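Local coordinates for protein TetR family transcriptional regulator (Mycobacterium smegmatis, PDB 5XS9) that probably represses transcription of biotin-metabolism genes, binding operator DNA as a dimeric TetR-family regulator through its N-terminal helix-turn-helix domains, at residues A85-T90 against V145-R150. Residues are numbered along the deposited sequence; the frame is centred on the assembly and turned at random.
Sequences ALLSHT and VDEQSR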
ATOM      1  N   ALA A  85      -7.913  13.286  -1.234  1.00 32.34           N
ATOM      2  CA  ALA A  85      -7.400  13.731   0.060  1.00 35.17           C
ATOM      3  C   ALA A  85      -6.010  13.207   0.356  1.00 36.74           C
ATOM      4  O   ALA A  85      -5.143  13.952   0.843  1.00 35.78           O
ATOM      5  CB  ALA A  85      -8.365  13.425   1.171  1.00 35.70           C
ATOM      6  N   LEU A  86      -5.717  11.956  -0.005  1.00 32.70           N
ATOM      7  CA  LEU A  86      -4.417  11.434   0.246  1.00 32.08           C
ATOM      8  C   LEU A  86      -3.355  12.143  -0.608  1.00 32.79           C
ATOM      9  O   LEU A  86      -2.232  12.408  -0.157  1.00 34.48           O
ATOM     10  CB  LEU A  86      -4.336   9.916  -0.033  1.00 33.44           C
ATOM     11  CG  LEU A  86      -5.333   9.032   0.721  1.00 35.62           C
ATOM     12  CD1 LEU A  86      -5.389   7.615   0.137  1.00 37.85           C
ATOM     13  CD2 LEU A  86      -5.036   9.053   2.222  1.00 35.56           C
ATOM     14  N   LEU A  87      -3.711  12.421  -1.857  1.00 36.89           N
ATOM     15  CA  LEU A  87      -2.776  13.085  -2.777  1.00 36.39           C
ATOM     16  C   LEU A  87      -2.475  14.554  -2.448  1.00 36.55           C
ATOM     17  O   LEU A  87      -1.531  15.099  -2.959  1.00 35.64           O
ATOM     18  CB  LEU A  87      -3.272  12.997  -4.207  1.00 38.64           C
ATOM     19  CG  LEU A  87      -3.197  11.580  -4.761  1.00 37.95           C
ATOM     20  CD1 LEU A  87      -3.778  11.637  -6.168  1.00 39.27           C
ATOM     21  CD2 LEU A  87      -1.798  10.995  -4.768  1.00 36.73           C
ATOM     22  N   SER A  88      -3.267  15.124  -1.579  1.00 34.44           N
ATOM     23  CA  SER A  88      -3.199  16.536  -1.179  1.00 37.03           C
ATOM     24  C   SER A  88      -2.108  16.794  -0.200  1.00 43.02           C
ATOM     25  O   SER A  88      -1.853  17.937   0.047  1.00 42.53           O
ATOM     26  CB  SER A  88      -4.554  16.973  -0.521  1.00 36.70           C
ATOM     27  OG  SER A  88      -5.478  16.968  -1.543  1.00 47.01           O
ATOM     28  N   HIS A  89      -1.550  15.758   0.458  1.00 39.89           N
ATOM     29  CA  HIS A  89      -0.452  15.919   1.368  1.00 36.90           C
ATOM     30  C   HIS A  89       0.675  14.984   1.049  1.00 41.72           C
ATOM     31  O   HIS A  89       0.421  13.859   0.657  1.00 39.24           O
ATOM     32  CB  HIS A  89      -0.932  15.665   2.778  1.00 42.61           C
ATOM     33  CG  HIS A  89      -2.060  16.565   3.154  1.00 43.93           C
ATOM     34  ND1 HIS A  89      -1.860  17.853   3.602  1.00 46.98           N
ATOM     35  CD2 HIS A  89      -3.404  16.412   3.019  1.00 43.56           C
ATOM     36  CE1 HIS A  89      -3.029  18.444   3.784  1.00 45.54           C
ATOM     37  NE2 HIS A  89      -3.978  17.600   3.409  1.00 46.74           N
ATOM     38  N   THR A  90       1.917  15.472   1.185  1.00 39.03           N
ATOM     39  CA  THR A  90       3.105  14.651   1.086  1.00 36.39           C
ATOM     40  C   THR A  90       3.021  13.386   2.012  1.00 36.66           C
ATOM     41  O   THR A  90       2.711  13.450   3.206  1.00 36.85           O
ATOM     42  CB  THR A  90       4.342  15.440   1.519  1.00 41.36           C
ATOM     43  OG1 THR A  90       4.359  16.704   0.842  1.00 40.33           O
ATOM     44  CG2 THR A  90       5.712  14.652   1.197  1.00 40.48           C
ATOM     45  N   VAL A 145      -0.468   4.821  -2.536  1.00 30.80           N
ATOM     46  CA  VAL A 145       0.889   4.768  -2.095  1.00 29.34           C
ATOM     47  C   VAL A 145       1.825   4.648  -3.293  1.00 31.45           C
ATOM     48  O   VAL A 145       2.859   5.305  -3.335  1.00 30.64           O
ATOM     49  CB  VAL A 145       1.136   3.587  -1.081  1.00 34.73           C
ATOM     50  CG1 VAL A 145       2.617   3.439  -0.789  1.00 38.06           C
ATOM     51  CG2 VAL A 145       0.353   3.820   0.230  1.00 35.47           C
ATOM     52  N   ASP A 146       1.510   3.783  -4.243  1.00 30.47           N
ATOM     53  CA  ASP A 146       2.374   3.553  -5.366  1.00 30.42           C
ATOM     54  C   ASP A 146       2.448   4.831  -6.242  1.00 33.05           C
ATOM     55  O   ASP A 146       3.542   5.286  -6.617  1.00 29.14           O
ATOM     56  CB  ASP A 146       1.825   2.401  -6.167  1.00 33.56           C
ATOM     57  CG  ASP A 146       2.645   2.086  -7.433  1.00 35.65           C
ATOM     58  OD1 ASP A 146       3.611   1.368  -7.351  1.00 34.87           O
ATOM     59  OD2 ASP A 146       2.292   2.543  -8.524  1.00 39.33           O
ATOM     60  N   GLU A 147       1.289   5.429  -6.497  1.00 30.55           N
ATOM     61  CA  GLU A 147       1.182   6.669  -7.321  1.00 34.50           C
ATOM     62  C   GLU A 147       1.984   7.851  -6.728  1.00 35.08           C
ATOM     63  O   GLU A 147       2.767   8.521  -7.383  1.00 32.12           O
ATOM     64  CB  GLU A 147      -0.289   7.017  -7.500  1.00 38.00           C
ATOM     65  CG  GLU A 147      -0.575   8.313  -8.245  1.00 40.18           C
ATOM     66  CD  GLU A 147      -2.067   8.600  -8.315  1.00 39.99           C
ATOM     67  OE1 GLU A 147      -2.850   8.241  -7.396  1.00 37.13           O
ATOM     68  OE2 GLU A 147      -2.446   9.200  -9.297  1.00 39.25           O
ATOM     69  N   GLN A 148       1.843   8.049  -5.453  1.00 31.15           N
ATOM     70  CA  GLN A 148       2.474   9.148  -4.761  1.00 37.48           C
ATOM     71  C   GLN A 148       3.963   8.939  -4.552  1.00 40.73           C
ATOM     72  O   GLN A 148       4.744   9.892  -4.687  1.00 36.26           O
ATOM     73  CB  GLN A 148       1.670   9.383  -3.490  1.00 37.68           C
ATOM     74  CG  GLN A 148       2.062  10.518  -2.626  1.00 46.20           C
ATOM     75  CD  GLN A 148       0.990  10.772  -1.588  1.00 45.29           C
ATOM     76  OE1 GLN A 148       0.636   9.875  -0.788  1.00 42.83           O
ATOM     77  NE2 GLN A 148       0.479  11.989  -1.572  1.00 40.25           N
ATOM     78  N   SER A 149       4.415   7.707  -4.300  1.00 36.59           N
ATOM     79  CA  SER A 149       5.795   7.483  -4.334  1.00 35.97           C
ATOM     80  C   SER A 149       6.387   7.847  -5.694  1.00 38.36           C
ATOM     81  O   SER A 149       7.453   8.433  -5.751  1.00 39.45           O
ATOM     82  CB  SER A 149       6.169   6.013  -4.140  1.00 38.57           C
ATOM     83  OG  SER A 149       5.611   5.660  -2.940  1.00 46.21           O
ATOM     84  N   ARG A 150       5.785   7.377  -6.751  1.00 35.72           N
ATOM     85  CA  ARG A 150       6.282   7.697  -8.080  1.00 42.30           C
ATOM     86  C   ARG A 150       6.295   9.194  -8.397  1.00 46.85           C
ATOM     87  O   ARG A 150       7.270   9.682  -8.909  1.00 45.33           O
ATOM     88  CB  ARG A 150       5.553   6.906  -9.135  1.00 37.74           C
ATOM     89  CG  ARG A 150       5.885   5.421  -9.010  1.00 45.90           C
ATOM     90  CD  ARG A 150       5.378   4.594 -10.184  1.00 51.22           C
ATOM     91  NE  ARG A 150       4.045   4.148  -9.995  1.00 66.14           N
ATOM     92  CZ  ARG A 150       2.954   4.711 -10.547  1.00 90.73           C
ATOM     93  NH1 ARG A 150       3.043   5.755 -11.401  1.00 91.84           N
ATOM     94  NH2 ARG A 150       1.729   4.234 -10.228  1.00 68.14           N
TER
HETATM   95  O   HOH W   1       0.488  13.892  -3.951  1.00 51.33           O
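Leu87 and Gln148 form the nearest CA pair, 6.9 Å apart, where the C-terminal end of helix 71-87 and the turn leading out of it lie against the C-terminal half of helix 129-155. Gln148 carries the contact. With CG anti to the backbone N (chi1 -177°) and the chain extended beyond it, its amide spans the gap and reaches the backbone at that helix end. NE2 donates to Leu86 O at 3.1 Å, a reasonably straight bond (155° at the hydrogen) that is tilted from the carbonyl plane. The same NE2 lies 2.9 Å from His89 O and donates to a water at 3.0 Å; that water in turn donates to Leu87 O, bridging the two segments. The other end of the amide, OE1, accepts from the backbone N of Ala93 at the start of helix 92-101. Leu87 runs past Gln148 in the opposite direction, its CD2 4.0 Å from Gln148 CB, and crosses Glu147 at about a right angle, CD1 resting 3.7 Å from Glu147 OE1. The Glu147 carboxylate has its charged partner in Arg83, one turn back on helix 71-87, so Leu87 packs beside a salt bridge. In the turn itself, His89 ND1 is hydrogen-bonded to Asp17 OD2 of helix 5-19, in the DNA-binding domain. From helix 129-155, one buried amide thus ties the end of helix 71-87 to the start of helix 92-101, its two ends holding it across the junction and probably fixing its rotation, in the part of the regulatory domain that meets the DNA-binding domain.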